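Local coordinates for nisin biosynthesis protein NisC (Lactococcus lactis subsp. lactis, PDB 2G0D) that acts as the zinc-containing cyclase of nisin biosynthesis, an alpha-toroid enzyme that closes the thioether rings of this lantibiotic, at residues Y223-E226 and A227-S230; L295-D298 and Y299-D302; I333-L336 and F337-L341. All coordinates share one frame; numbering follows the deposited sequence.

Contact 1 (Y223-E226 and A227-S230)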
ATOM      1  N   TYR A 223      16.177  -9.040   6.687  1.00 32.93           N
ATOM      2  CA  TYR A 223      16.868  -8.482   5.522  1.00 32.86           C
ATOM      3  C   TYR A 223      17.212  -7.007   5.731  1.00 32.68           C
ATOM      4  O   TYR A 223      16.376  -6.110   5.493  1.00 32.12           O
ATOM      5  CB  TYR A 223      15.995  -8.657   4.255  1.00 32.44           C
ATOM      6  CG  TYR A 223      15.583 -10.093   3.972  1.00 32.77           C
ATOM      7  CD1 TYR A 223      16.371 -10.935   3.158  1.00 31.98           C
ATOM      8  CD2 TYR A 223      14.418 -10.617   4.524  1.00 32.06           C
ATOM      9  CE1 TYR A 223      15.977 -12.261   2.906  1.00 31.25           C
ATOM     10  CE2 TYR A 223      14.020 -11.929   4.274  1.00 30.10           C
ATOM     11  CZ  TYR A 223      14.792 -12.743   3.472  1.00 31.36           C
ATOM     12  OH  TYR A 223      14.369 -14.043   3.271  1.00 32.12           O
ATOM     13  N   SER A 224      18.438  -6.767   6.192  1.00 32.58           N
ATOM     14  CA  SER A 224      18.983  -5.422   6.324  1.00 32.85           C
ATOM     15  C   SER A 224      20.478  -5.455   6.396  1.00 33.34           C
ATOM     16  O   SER A 224      21.060  -6.496   6.686  1.00 33.58           O
ATOM     17  CB  SER A 224      18.442  -4.733   7.573  1.00 33.24           C
ATOM     18  OG  SER A 224      18.851  -5.406   8.744  1.00 33.17           O
ATOM     19  N   ASN A 225      21.091  -4.308   6.121  1.00 33.82           N
ATOM     20  CA  ASN A 225      22.505  -4.073   6.365  1.00 34.16           C
ATOM     21  C   ASN A 225      22.668  -2.642   6.893  1.00 34.85           C
ATOM     22  O   ASN A 225      21.688  -1.896   6.975  1.00 34.35           O
ATOM     23  CB  ASN A 225      23.339  -4.333   5.088  1.00 33.82           C
ATOM     24  CG  ASN A 225      22.732  -3.691   3.850  1.00 33.54           C
ATOM     25  OD1 ASN A 225      22.313  -2.539   3.888  1.00 31.74           O
ATOM     26  ND2 ASN A 225      22.679  -4.446   2.744  1.00 32.97           N
ATOM     27  N   GLU A 226      23.894  -2.260   7.256  1.00 35.69           N
ATOM     28  CA  GLU A 226      24.156  -0.914   7.776  1.00 37.04           C
ATOM     29  C   GLU A 226      23.598   0.194   6.870  1.00 36.67           C
ATOM     30  O   GLU A 226      23.159   1.236   7.363  1.00 37.12           O
ATOM     31  CB  GLU A 226      25.657  -0.690   8.046  1.00 37.18           C
ATOM     32  CG  GLU A 226      26.138  -1.138   9.446  1.00 38.51           C
ATOM     33  CD  GLU A 226      27.636  -0.889   9.682  1.00 39.82           C
ATOM     34  OE1 GLU A 226      28.461  -1.226   8.792  1.00 43.03           O
ATOM     35  OE2 GLU A 226      27.997  -0.372  10.771  1.00 43.48           O
ATOM     36  N   ALA A 227      23.610  -0.042   5.560  1.00 36.19           N
ATOM     37  CA  ALA A 227      23.160   0.944   4.569  1.00 36.28           C
ATOM     38  C   ALA A 227      21.624   1.125   4.498  1.00 36.44           C
ATOM     39  O   ALA A 227      21.129   2.239   4.323  1.00 36.68           O
ATOM     40  CB  ALA A 227      23.718   0.591   3.195  1.00 36.07           C
ATOM     41  N   SER A 228      20.882   0.025   4.605  1.00 36.15           N
ATOM     42  CA  SER A 228      19.418   0.080   4.618  1.00 35.93           C
ATOM     43  C   SER A 228      18.912   0.690   5.917  1.00 35.54           C
ATOM     44  O   SER A 228      17.942   1.462   5.912  1.00 35.64           O
ATOM     45  CB  SER A 228      18.826  -1.308   4.415  1.00 35.71           C
ATOM     46  OG  SER A 228      18.931  -2.079   5.587  1.00 35.04           O
ATOM     47  N   LEU A 229      19.583   0.363   7.019  1.00 35.59           N
ATOM     48  CA  LEU A 229      19.263   0.968   8.326  1.00 35.72           C
ATOM     49  C   LEU A 229      19.590   2.456   8.332  1.00 36.04           C
ATOM     50  O   LEU A 229      18.846   3.256   8.908  1.00 35.67           O
ATOM     51  CB  LEU A 229      19.959   0.236   9.483  1.00 35.37           C
ATOM     52  CG  LEU A 229      19.421  -1.162   9.852  1.00 36.61           C
ATOM     53  CD1 LEU A 229      20.326  -1.880  10.862  1.00 36.92           C
ATOM     54  CD2 LEU A 229      17.995  -1.143  10.379  1.00 37.53           C
ATOM     55  N   SER A 230      20.687   2.832   7.671  1.00 35.67           N
ATOM     56  CA  SER A 230      20.999   4.243   7.494  1.00 36.08           C
ATOM     57  C   SER A 230      20.006   4.944   6.568  1.00 35.54           C
ATOM     58  O   SER A 230      19.739   6.132   6.736  1.00 35.80           O
ATOM     59  CB  SER A 230      22.444   4.453   7.008  1.00 35.92           C
ATOM     60  OG  SER A 230      23.372   3.876   7.924  1.00 37.87           O
TER
HETATM   61  O   HOH W   1      16.255  -3.153   5.520  1.00 25.62           O

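Contact 2 (L295-D298 and Y299-D302)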
ATOM      1  N   LEU A 295      13.707   0.023  14.895  1.00 33.73           N
ATOM      2  CA  LEU A 295      14.886   0.680  15.503  1.00 34.13           C
ATOM      3  C   LEU A 295      14.847   0.670  17.050  1.00 34.58           C
ATOM      4  O   LEU A 295      15.767   1.169  17.710  1.00 35.73           O
ATOM      5  CB  LEU A 295      15.016   2.135  14.968  1.00 33.29           C
ATOM      6  CG  LEU A 295      15.218   2.286  13.441  1.00 32.37           C
ATOM      7  CD1 LEU A 295      15.094   3.721  12.953  1.00 29.69           C
ATOM      8  CD2 LEU A 295      16.595   1.725  12.997  1.00 33.18           C
ATOM      9  N   ASP A 296      13.806   0.066  17.618  1.00 34.84           N
ATOM     10  CA  ASP A 296      13.593   0.050  19.068  1.00 35.43           C
ATOM     11  C   ASP A 296      13.675   1.477  19.665  1.00 34.65           C
ATOM     12  O   ASP A 296      14.414   1.752  20.608  1.00 33.47           O
ATOM     13  CB  ASP A 296      14.542  -0.943  19.771  1.00 36.31           C
ATOM     14  CG  ASP A 296      14.130  -1.235  21.215  1.00 39.12           C
ATOM     15  OD1 ASP A 296      12.928  -1.074  21.542  1.00 42.28           O
ATOM     16  OD2 ASP A 296      15.009  -1.634  22.023  1.00 42.77           O
ATOM     17  N   ASN A 297      12.901   2.382  19.073  1.00 33.95           N
ATOM     18  CA  ASN A 297      12.849   3.769  19.506  1.00 33.36           C
ATOM     19  C   ASN A 297      11.441   4.055  20.039  1.00 33.36           C
ATOM     20  O   ASN A 297      10.478   4.031  19.285  1.00 33.25           O
ATOM     21  CB  ASN A 297      13.233   4.683  18.342  1.00 32.32           C
ATOM     22  CG  ASN A 297      13.383   6.119  18.754  1.00 32.62           C
ATOM     23  OD1 ASN A 297      12.518   6.684  19.418  1.00 32.08           O
ATOM     24  ND2 ASN A 297      14.506   6.721  18.386  1.00 33.72           N
ATOM     25  N   ASP A 298      11.323   4.289  21.343  1.00 33.59           N
ATOM     26  CA  ASP A 298      10.012   4.465  21.983  1.00 33.84           C
ATOM     27  C   ASP A 298       9.388   5.776  21.560  1.00 33.33           C
ATOM     28  O   ASP A 298       8.170   5.876  21.468  1.00 32.91           O
ATOM     29  CB  ASP A 298      10.104   4.433  23.521  1.00 34.02           C
ATOM     30  CG  ASP A 298      10.225   3.015  24.094  1.00 36.26           C
ATOM     31  OD1 ASP A 298       9.891   2.042  23.388  1.00 35.29           O
ATOM     32  OD2 ASP A 298      10.669   2.884  25.272  1.00 38.65           O
ATOM     33  N   TYR A 299      10.239   6.777  21.339  1.00 32.99           N
ATOM     34  CA  TYR A 299       9.812   8.101  20.899  1.00 33.14           C
ATOM     35  C   TYR A 299       9.085   8.042  19.539  1.00 33.02           C
ATOM     36  O   TYR A 299       7.994   8.616  19.395  1.00 33.62           O
ATOM     37  CB  TYR A 299      11.006   9.078  20.851  1.00 33.02           C
ATOM     38  CG  TYR A 299      10.721  10.367  20.086  1.00 33.56           C
ATOM     39  CD1 TYR A 299       9.884  11.354  20.623  1.00 33.21           C
ATOM     40  CD2 TYR A 299      11.264  10.583  18.812  1.00 33.32           C
ATOM     41  CE1 TYR A 299       9.602  12.538  19.914  1.00 33.29           C
ATOM     42  CE2 TYR A 299      10.991  11.748  18.100  1.00 32.50           C
ATOM     43  CZ  TYR A 299      10.160  12.722  18.658  1.00 33.55           C
ATOM     44  OH  TYR A 299       9.889  13.873  17.952  1.00 34.60           O
ATOM     45  N   PHE A 300       9.678   7.361  18.559  1.00 32.26           N
ATOM     46  CA  PHE A 300       9.030   7.174  17.240  1.00 32.15           C
ATOM     47  C   PHE A 300       7.690   6.453  17.366  1.00 31.87           C
ATOM     48  O   PHE A 300       6.725   6.833  16.720  1.00 31.68           O
ATOM     49  CB  PHE A 300       9.907   6.368  16.267  1.00 32.38           C
ATOM     50  CG  PHE A 300      11.205   7.049  15.863  1.00 31.97           C
ATOM     51  CD1 PHE A 300      11.367   8.424  15.958  1.00 34.00           C
ATOM     52  CD2 PHE A 300      12.236   6.298  15.321  1.00 32.64           C
ATOM     53  CE1 PHE A 300      12.562   9.047  15.564  1.00 34.00           C
ATOM     54  CE2 PHE A 300      13.441   6.898  14.922  1.00 34.07           C
ATOM     55  CZ  PHE A 300      13.598   8.283  15.041  1.00 34.44           C
ATOM     56  N   VAL A 301       7.628   5.394  18.173  1.00 31.64           N
ATOM     57  CA  VAL A 301       6.372   4.677  18.329  1.00 32.02           C
ATOM     58  C   VAL A 301       5.321   5.600  18.959  1.00 32.50           C
ATOM     59  O   VAL A 301       4.224   5.736  18.422  1.00 32.40           O
ATOM     60  CB  VAL A 301       6.525   3.369  19.141  1.00 32.17           C
ATOM     61  CG1 VAL A 301       5.161   2.744  19.387  1.00 32.37           C
ATOM     62  CG2 VAL A 301       7.410   2.367  18.393  1.00 31.77           C
ATOM     63  N   ASP A 302       5.678   6.256  20.065  1.00 32.55           N
ATOM     64  CA  ASP A 302       4.774   7.212  20.728  1.00 33.21           C
ATOM     65  C   ASP A 302       4.343   8.363  19.775  1.00 32.01           C
ATOM     66  O   ASP A 302       3.187   8.783  19.796  1.00 30.87           O
ATOM     67  CB  ASP A 302       5.384   7.745  22.061  1.00 33.12           C
ATOM     68  CG  ASP A 302       5.542   6.640  23.141  1.00 36.87           C
ATOM     69  OD1 ASP A 302       5.002   5.520  22.943  1.00 40.38           O
ATOM     70  OD2 ASP A 302       6.214   6.883  24.192  1.00 40.68           O
TER

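Contact 3 (I333-L336 and F337-L341)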
ATOM      1  N   ILE A 333      -5.796   1.554   9.169  1.00 26.85           N
ATOM      2  CA  ILE A 333      -4.552   1.921   9.832  1.00 27.10           C
ATOM      3  C   ILE A 333      -4.692   1.925  11.367  1.00 28.16           C
ATOM      4  O   ILE A 333      -3.816   1.393  12.058  1.00 28.82           O
ATOM      5  CB  ILE A 333      -4.039   3.280   9.331  1.00 26.60           C
ATOM      6  CG1 ILE A 333      -3.689   3.195   7.842  1.00 25.35           C
ATOM      7  CG2 ILE A 333      -2.807   3.697  10.138  1.00 28.26           C
ATOM      8  CD1 ILE A 333      -3.716   4.550   7.117  1.00 28.83           C
ATOM      9  N   CYS A 334      -5.778   2.512  11.895  1.00 28.13           N
ATOM     10  CA  CYS A 334      -6.049   2.458  13.338  1.00 28.61           C
ATOM     11  C   CYS A 334      -6.156   1.018  13.828  1.00 28.78           C
ATOM     12  O   CYS A 334      -5.718   0.690  14.927  1.00 30.19           O
ATOM     13  CB  CYS A 334      -7.357   3.165  13.688  1.00 28.57           C
ATOM     14  SG  CYS A 334      -7.377   4.936  13.346  1.00 28.28           S
ATOM     15  N   SER A 335      -6.770   0.167  13.025  1.00 27.51           N
ATOM     16  CA  SER A 335      -6.974  -1.201  13.428  1.00 27.07           C
ATOM     17  C   SER A 335      -5.605  -1.924  13.495  1.00 26.27           C
ATOM     18  O   SER A 335      -5.370  -2.779  14.373  1.00 24.53           O
ATOM     19  CB  SER A 335      -7.930  -1.874  12.451  1.00 26.39           C
ATOM     20  OG  SER A 335      -8.178  -3.196  12.847  1.00 31.56           O
ATOM     21  N   LEU A 336      -4.717  -1.568  12.571  1.00 25.79           N
ATOM     22  CA  LEU A 336      -3.354  -2.077  12.613  1.00 27.51           C
ATOM     23  C   LEU A 336      -2.564  -1.588  13.837  1.00 27.50           C
ATOM     24  O   LEU A 336      -1.939  -2.403  14.517  1.00 28.53           O
ATOM     25  CB  LEU A 336      -2.575  -1.823  11.306  1.00 27.04           C
ATOM     26  CG  LEU A 336      -1.158  -2.301  11.614  1.00 29.75           C
ATOM     27  CD1 LEU A 336      -0.906  -3.763  11.223  1.00 25.87           C
ATOM     28  CD2 LEU A 336      -0.101  -1.374  11.089  1.00 32.42           C
ATOM     29  N   PHE A 337      -2.596  -0.285  14.124  1.00 27.52           N
ATOM     30  CA  PHE A 337      -2.051   0.232  15.400  1.00 28.31           C
ATOM     31  C   PHE A 337      -2.522  -0.540  16.636  1.00 28.96           C
ATOM     32  O   PHE A 337      -1.713  -0.912  17.492  1.00 28.66           O
ATOM     33  CB  PHE A 337      -2.395   1.697  15.587  1.00 28.10           C
ATOM     34  CG  PHE A 337      -1.413   2.636  14.986  1.00 29.94           C
ATOM     35  CD1 PHE A 337      -1.302   2.773  13.595  1.00 30.20           C
ATOM     36  CD2 PHE A 337      -0.592   3.417  15.813  1.00 29.81           C
ATOM     37  CE1 PHE A 337      -0.378   3.666  13.045  1.00 30.35           C
ATOM     38  CE2 PHE A 337       0.319   4.307  15.275  1.00 30.40           C
ATOM     39  CZ  PHE A 337       0.425   4.446  13.893  1.00 30.05           C
ATOM     40  N   LYS A 338      -3.834  -0.774  16.732  1.00 30.35           N
ATOM     41  CA  LYS A 338      -4.419  -1.472  17.880  1.00 31.34           C
ATOM     42  C   LYS A 338      -3.903  -2.914  17.984  1.00 31.73           C
ATOM     43  O   LYS A 338      -3.534  -3.365  19.056  1.00 31.29           O
ATOM     44  CB  LYS A 338      -5.947  -1.462  17.782  1.00 31.39           C
ATOM     45  CG  LYS A 338      -6.637  -2.039  19.000  1.00 33.02           C
ATOM     46  CD  LYS A 338      -8.128  -2.158  18.808  1.00 34.43           C
ATOM     47  CE  LYS A 338      -8.770  -2.758  20.051  1.00 39.29           C
ATOM     48  NZ  LYS A 338      -8.750  -1.796  21.192  1.00 42.20           N
ATOM     49  N   ARG A 339      -3.888  -3.617  16.850  1.00 32.52           N
ATOM     50  CA  ARG A 339      -3.332  -4.959  16.729  1.00 33.12           C
ATOM     51  C   ARG A 339      -1.864  -5.046  17.203  1.00 33.20           C
ATOM     52  O   ARG A 339      -1.503  -5.999  17.881  1.00 33.12           O
ATOM     53  CB  ARG A 339      -3.424  -5.429  15.264  1.00 32.97           C
ATOM     54  CG  ARG A 339      -3.162  -6.937  15.047  1.00 35.55           C
ATOM     55  CD  ARG A 339      -4.051  -7.506  13.907  1.00 35.70           C
ATOM     56  NE  ARG A 339      -3.888  -6.622  12.800  1.00 36.91           N
ATOM     57  CZ  ARG A 339      -4.785  -5.747  12.359  1.00 34.43           C
ATOM     58  NH1 ARG A 339      -6.016  -5.662  12.857  1.00 35.15           N
ATOM     59  NH2 ARG A 339      -4.415  -4.958  11.386  1.00 29.59           N
ATOM     60  N   LEU A 340      -1.015  -4.082  16.827  1.00 32.68           N
ATOM     61  CA  LEU A 340       0.418  -4.187  17.176  1.00 32.57           C
ATOM     62  C   LEU A 340       0.749  -3.659  18.589  1.00 33.56           C
ATOM     63  O   LEU A 340       1.608  -4.209  19.270  1.00 33.63           O
ATOM     64  CB  LEU A 340       1.314  -3.521  16.125  1.00 32.10           C
ATOM     65  CG  LEU A 340       1.288  -4.086  14.684  1.00 30.24           C
ATOM     66  CD1 LEU A 340       2.241  -3.326  13.780  1.00 28.87           C
ATOM     67  CD2 LEU A 340       1.571  -5.587  14.635  1.00 29.56           C
ATOM     68  N   LEU A 341       0.025  -2.626  19.022  1.00 34.11           N
ATOM     69  CA  LEU A 341       0.325  -1.880  20.253  1.00 34.52           C
ATOM     70  C   LEU A 341      -0.664  -2.143  21.389  1.00 34.94           C
ATOM     71  O   LEU A 341      -0.398  -1.814  22.552  1.00 35.38           O
ATOM     72  CB  LEU A 341       0.393  -0.375  19.939  1.00 34.08           C
ATOM     73  CG  LEU A 341       1.405   0.059  18.854  1.00 33.47           C
ATOM     74  CD1 LEU A 341       1.536   1.586  18.790  1.00 32.32           C
ATOM     75  CD2 LEU A 341       2.768  -0.533  19.110  1.00 31.58           C
TER

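Contact 1 (Y223-E226 and A227-S230)
The backbone of 223-226 runs extended up to Asn225 and turns into the first turn of helix 226-242, where Leu229 N bonds to Asn225 O at 3.1 Å with a nearly straight N-H (172°). This is an N-cap. Asn225 sits just before the helix, and its side chain accepts from the backbone of the first turn. Asn225 OD1 takes the N-H of Ser228 N at 3.0 Å, and the donor lies almost on the line of the C=O bond. CG stands between the backbone N and carbonyl carbon (chi1 46°), which turns the amide back over the opening turn. The other end of this amide, ND2, is held by Asn164 on helix 156-168, so both ends of the cap are fixed.

Ser228 OG lies 3.4 Å from Ser224 CB. Ser228 OG also donates to a water 2.9 Å away. That water donates in turn to Tyr223 O, so it bridges the incoming loop and the helix. Ser228 also touches Ile163 and Ser167 of helix 156-168. Leu229 lays its CB and CG alongside Asn225 O and rests on His219 of helix 208-221. The contact therefore joins the loop between two helices of the toroid to the start of the second.

Ser230, one turn on from Glu226, grips its carbonyl twice. Its N and its OG both donate to Glu226 O, from opposite faces of the carbonyl plane, and the hydroxyl bond is the shorter, with Ser230 OG 2.7 Å from Glu226 O.

Contact 2 (L295-D298 and Y299-D302)
Asp302 N bonds to Asp298 O at 2.9 Å in the first turn of helix 298-314, while the bond from Val301 N to Asn297 O is weak. The chain comes from helix 281-294 through 295-298, with positive phi at Asp296, and re-enters a helix at once. The side chains are organised by Asn297, the N-cap of helix 298-314. Asn297 OD1 accepts from Phe300 N at 3.0 Å. The donor stands above the carbonyl plane, 47° out of it, so the bond does not follow a lone pair. Tyr299 CB packs against Asn297 OD1 at 3.2 Å.

The amide has a second role. CG of Asn297 points away from the backbone N (chi1 -172°), and this carries the group over one face of the Phe300 ring. The two planes are only 12° apart and stacked. Asn297 ND2 lies 3.6 Å above the plane of the Phe300 ring, offset toward the rim, and Asn297 CB also meets the ring, 3.6 Å from Phe300 CD2. The cap thus uses the oxygen for the backbone and the flat of the amide for the aromatic side chain. Leu295 adds an apolar contact, bringing CD1 to the ring edge, 4.1 Å from Phe300 CE2.

On the exposed side, the carboxylate of Asp302 folds back toward the preceding turn, with its CG 3.2 Å from Asp298 O.

Helix 226-242 lies against this turn. Leu295 touches its Leu232, Gln233 and Ile236, and Phe300 also reaches Ile236. Tyr299 OH is hydrogen-bonded to Glu240 of that helix, so the turn between helices 281-294 and 298-314 is fastened to an earlier helix of the toroid.

Contact 3 (I333-L336 and F337-L341)
Ile333 and Phe337 lie side by side, one turn apart on helix 327-341, and point the same way into the tightly packed part of the contact. Ile333 CG2 meets Phe337 CE1 at 3.8 Å. Ile333 O sits at the ring edge, near its plane, 3.3 Å from Phe337 CD1. The same oxygen accepts from Phe337 N, the first of four i to i+4 backbone bonds that cross between the segments, the last joining Leu340 N to Leu336 O. The Phe337 ring reaches Ser285 and Leu289 of helix 281-294, and Ala304 and Leu308 of helix 298-314. Ile333 rests on Trp277 and Pro282. Cys334 touches Leu308 and Met312. This side is a seam between neighbouring helices of the alpha toroid of this enzyme, in which helices are arranged round a ring. Leu336 adds a second apolar pair: its CD2 lies 4.1 Å from Leu340 CD1, and the two side chains approach at a slant.

The other side of the helix is polar and more open. Ser335, Lys338 and Arg339 are all partly exposed here. With CG turned away from the backbone N (chi1 -167°) and bends at chi2 and chi3, the Arg339 chain brings its guanidinium back over the preceding turn. Ser335 O comes under one face of the guanidinium, with Arg339 CZ 3.6 Å away. Arg339 NH1 donates to Ser335 OG at 3.3 Å, and Ser335 OG lies 17° out of the guanidinium plane. Arg339 NH2 passes over the backbone, 3.3 Å from Leu336 CA, and lies 3.6 Å from Leu336 CB. The stronger partner of this guanidinium is Asp403, which forms a salt bridge with NE. Lys338 leads away from the contact, and its NZ pairs with Asp347.

The three contacts follow one another along the chain, and each touches the next. Contact 1 touches contact 2 where Leu229 CD2 lies 4.1 Å from Leu295 CD2, with their centres about 18 Å apart. Contact 2 touches contact 3 where Val301 CG1 lies 3.9 Å from Leu341 CD1, joining helices 298-314 and 327-341. Contacts 1 and 3 do not touch; their nearest atoms are about 16 Å apart. Contacts 1 and 2 are both helix starts at the surface. Contact 3 lies deeper and nearer the metal site: the side chain of Ile333 is about 11 Å from the zinc ion bound by Cys278, Cys324 and His325.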